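Local structure of vinylacetyl-CoA Delta-isomerase (6VJR) at residues Leu130-Met135 / Ser193-Leu198. The protein probably converts 4-hydroxybutyryl-CoA to crotonyl-CoA and isomerises vinylacetyl-CoA, using FAD and a [4Fe-4S] cluster. Residues are numbered along the deposited sequence; the frame is centred on the assembly and turned at random.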
loop_
_atom_site.group_PDB
_atom_site.type_symbol
_atom_site.label_atom_id
_atom_site.label_comp_id
_atom_site.label_asym_id
_atom_site.label_seq_id
_atom_site.Cartn_x
_atom_site.Cartn_y
_atom_site.Cartn_z
ATOM N N LEU A 130 6.715 -42.519 -17.126
ATOM C CA LEU A 130 7.203 -42.233 -18.466
ATOM C C LEU A 130 6.328 -42.873 -19.550
ATOM O O LEU A 130 6.120 -42.271 -20.624
ATOM C CB LEU A 130 8.664 -42.667 -18.617
ATOM C CG LEU A 130 9.683 -41.855 -17.820
ATOM C CD1 LEU A 130 11.058 -42.432 -18.000
ATOM C CD2 LEU A 130 9.633 -40.372 -18.236
ATOM N N GLU A 131 5.837 -44.101 -19.309
ATOM C CA GLU A 131 4.942 -44.713 -20.282
ATOM C C GLU A 131 3.663 -43.886 -20.407
ATOM O O GLU A 131 3.112 -43.762 -21.498
ATOM C CB GLU A 131 4.630 -46.173 -19.962
ATOM C CG GLU A 131 5.855 -47.065 -20.021
ATOM C CD GLU A 131 6.328 -47.354 -21.427
ATOM O OE1 GLU A 131 7.430 -47.901 -21.472
ATOM O OE2 GLU A 131 5.644 -47.101 -22.452
ATOM N N PHE A 132 3.212 -43.299 -19.290
ATOM C CA PHE A 132 2.042 -42.441 -19.343
ATOM C C PHE A 132 2.328 -41.185 -20.172
ATOM O O PHE A 132 1.519 -40.777 -21.007
ATOM C CB PHE A 132 1.578 -42.125 -17.917
ATOM C CG PHE A 132 0.413 -41.149 -17.897
ATOM C CD1 PHE A 132 -0.871 -41.618 -18.109
ATOM C CD2 PHE A 132 0.587 -39.795 -17.662
ATOM C CE1 PHE A 132 -1.957 -40.765 -18.060
ATOM C CE2 PHE A 132 -0.510 -38.929 -17.671
ATOM C CZ PHE A 132 -1.775 -39.416 -17.879
ATOM N N VAL A 133 3.484 -40.564 -19.940
ATOM C CA VAL A 133 3.873 -39.384 -20.686
ATOM C C VAL A 133 3.921 -39.709 -22.177
ATOM O O VAL A 133 3.442 -38.929 -22.990
ATOM C CB VAL A 133 5.205 -38.800 -20.187
ATOM C CG1 VAL A 133 5.677 -37.696 -21.135
ATOM C CG2 VAL A 133 5.013 -38.276 -18.752
ATOM N N LYS A 134 4.524 -40.842 -22.531
ATOM C CA LYS A 134 4.596 -41.223 -23.932
ATOM C C LYS A 134 3.200 -41.294 -24.546
ATOM O O LYS A 134 2.957 -40.748 -25.619
ATOM C CB LYS A 134 5.330 -42.551 -24.046
ATOM C CG LYS A 134 5.190 -43.161 -25.416
ATOM C CD LYS A 134 6.021 -44.418 -25.588
ATOM C CE LYS A 134 5.893 -45.011 -26.945
ATOM N NZ LYS A 134 6.793 -46.152 -27.020
ATOM N N MET A 135 2.270 -41.970 -23.858
ATOM C CA MET A 135 0.896 -42.070 -24.335
ATOM C C MET A 135 0.307 -40.673 -24.571
ATOM O O MET A 135 -0.154 -40.373 -25.664
ATOM C CB MET A 135 0.036 -42.866 -23.347
ATOM C CG MET A 135 -1.427 -42.990 -23.747
ATOM S SD MET A 135 -2.430 -43.873 -22.532
ATOM C CE MET A 135 -2.596 -42.681 -21.195
ATOM N N SER A 193 -11.077 -32.350 -19.806
ATOM C CA SER A 193 -9.837 -33.098 -19.833
ATOM C C SER A 193 -10.084 -34.534 -20.322
ATOM O O SER A 193 -11.196 -35.061 -20.204
ATOM C CB SER A 193 -9.206 -33.141 -18.448
ATOM O OG SER A 193 -8.873 -31.861 -17.903
ATOM N N HIS A 194 -9.011 -35.181 -20.790
ATOM C CA HIS A 194 -9.000 -36.586 -21.179
ATOM C C HIS A 194 -8.588 -37.502 -20.017
ATOM O O HIS A 194 -9.128 -38.605 -19.864
ATOM C CB HIS A 194 -8.121 -36.793 -22.415
ATOM C CG HIS A 194 -8.528 -35.988 -23.593
ATOM N ND1 HIS A 194 -7.818 -34.877 -23.987
ATOM C CD2 HIS A 194 -9.598 -36.041 -24.400
ATOM C CE1 HIS A 194 -8.398 -34.354 -25.068
ATOM N NE2 HIS A 194 -9.504 -35.032 -25.320
ATOM N N TRP A 195 -7.569 -37.082 -19.268
ATOM C CA TRP A 195 -7.072 -37.772 -18.092
ATOM C C TRP A 195 -6.957 -36.775 -16.950
ATOM O O TRP A 195 -6.690 -35.606 -17.203
ATOM C CB TRP A 195 -5.702 -38.394 -18.326
ATOM C CG TRP A 195 -5.734 -39.518 -19.319
ATOM C CD1 TRP A 195 -5.720 -39.455 -20.676
ATOM C CD2 TRP A 195 -5.820 -40.906 -18.979
ATOM N NE1 TRP A 195 -5.778 -40.718 -21.211
ATOM C CE2 TRP A 195 -5.842 -41.626 -20.189
ATOM C CE3 TRP A 195 -5.831 -41.606 -17.770
ATOM C CZ2 TRP A 195 -5.921 -43.009 -20.216
ATOM C CZ3 TRP A 195 -5.928 -42.971 -17.799
ATOM C CH2 TRP A 195 -5.959 -43.659 -19.007
ATOM N N ILE A 196 -7.076 -37.282 -15.728
ATOM C CA ILE A 196 -6.926 -36.502 -14.505
ATOM C C ILE A 196 -5.951 -37.251 -13.596
ATOM O O ILE A 196 -6.088 -38.479 -13.416
ATOM C CB ILE A 196 -8.290 -36.332 -13.843
ATOM C CG1 ILE A 196 -9.223 -35.502 -14.763
ATOM C CG2 ILE A 196 -8.121 -35.683 -12.481
ATOM C CD1 ILE A 196 -10.689 -35.624 -14.456
ATOM N N ILE A 197 -4.918 -36.538 -13.108
ATOM C CA ILE A 197 -3.956 -37.115 -12.184
ATOM C C ILE A 197 -4.307 -36.692 -10.758
ATOM O O ILE A 197 -4.254 -35.513 -10.416
ATOM C CB ILE A 197 -2.514 -36.704 -12.533
ATOM C CG1 ILE A 197 -2.136 -37.059 -13.985
ATOM C CG2 ILE A 197 -1.569 -37.406 -11.567
ATOM C CD1 ILE A 197 -0.784 -36.577 -14.422
ATOM N N LEU A 198 -4.653 -37.679 -9.933
ATOM C CA LEU A 198 -4.947 -37.460 -8.529
ATOM C C LEU A 198 -3.623 -37.404 -7.769
ATOM O O LEU A 198 -2.776 -38.273 -7.965
ATOM C CB LEU A 198 -5.778 -38.630 -7.991
ATOM C CG LEU A 198 -7.085 -38.924 -8.724
ATOM C CD1 LEU A 198 -7.714 -40.173 -8.178
ATOM C CD2 LEU A 198 -8.024 -37.724 -8.671
#
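A helix laid against a small mixed β-sheet brings Phe132 and Met135, one turn apart on helix 125-139, up to Trp195 and Ile197, alternate residues on one face of strand 195-198. The axes of the two short segments run nearly antiparallel, at 156° and 12.3 Å apart, so large side chains must bridge the gap. Phe132 does most of this: with CG anti to the backbone N (chi1 176°), its ring swings out toward the strand. There it meets Trp195 in a T-shaped stack, the phenyl edge presented to the indole face, with ring planes at 85° and the centroid of the five-membered ring 5.5 Å from that of the phenyl. CE1 makes the approach, 4.0 Å from Trp195 CD2 and offset toward the indole rim. Farther round the same phenyl ring, CE2 meets the tip of Ile197, 4.0 Å from its CD1. In one of its two conformers Met135 makes an oblique Met-aromatic contact, a bend at chi3 putting CE 3.5 Å from Trp195 CZ2; the contact is to that extent doubtful. With an alanine at Trp195 the phenyl edge would probably lose the aromatic face it points at, and a gap would open beside Phe132. Met107 of helix 101-121 packs on both Phe132 and Ile197, extending the apolar layer. Trp195 and Ile197 also pair through their backbones with Gly144, beside the FAD-binding Gly145 on strand 143-146. The motif is a helix packed nearly antiparallel to a strand on one face of a mixed β-sheet, through an apolar layer of i, i+3 helix and i, i+2 strand residues.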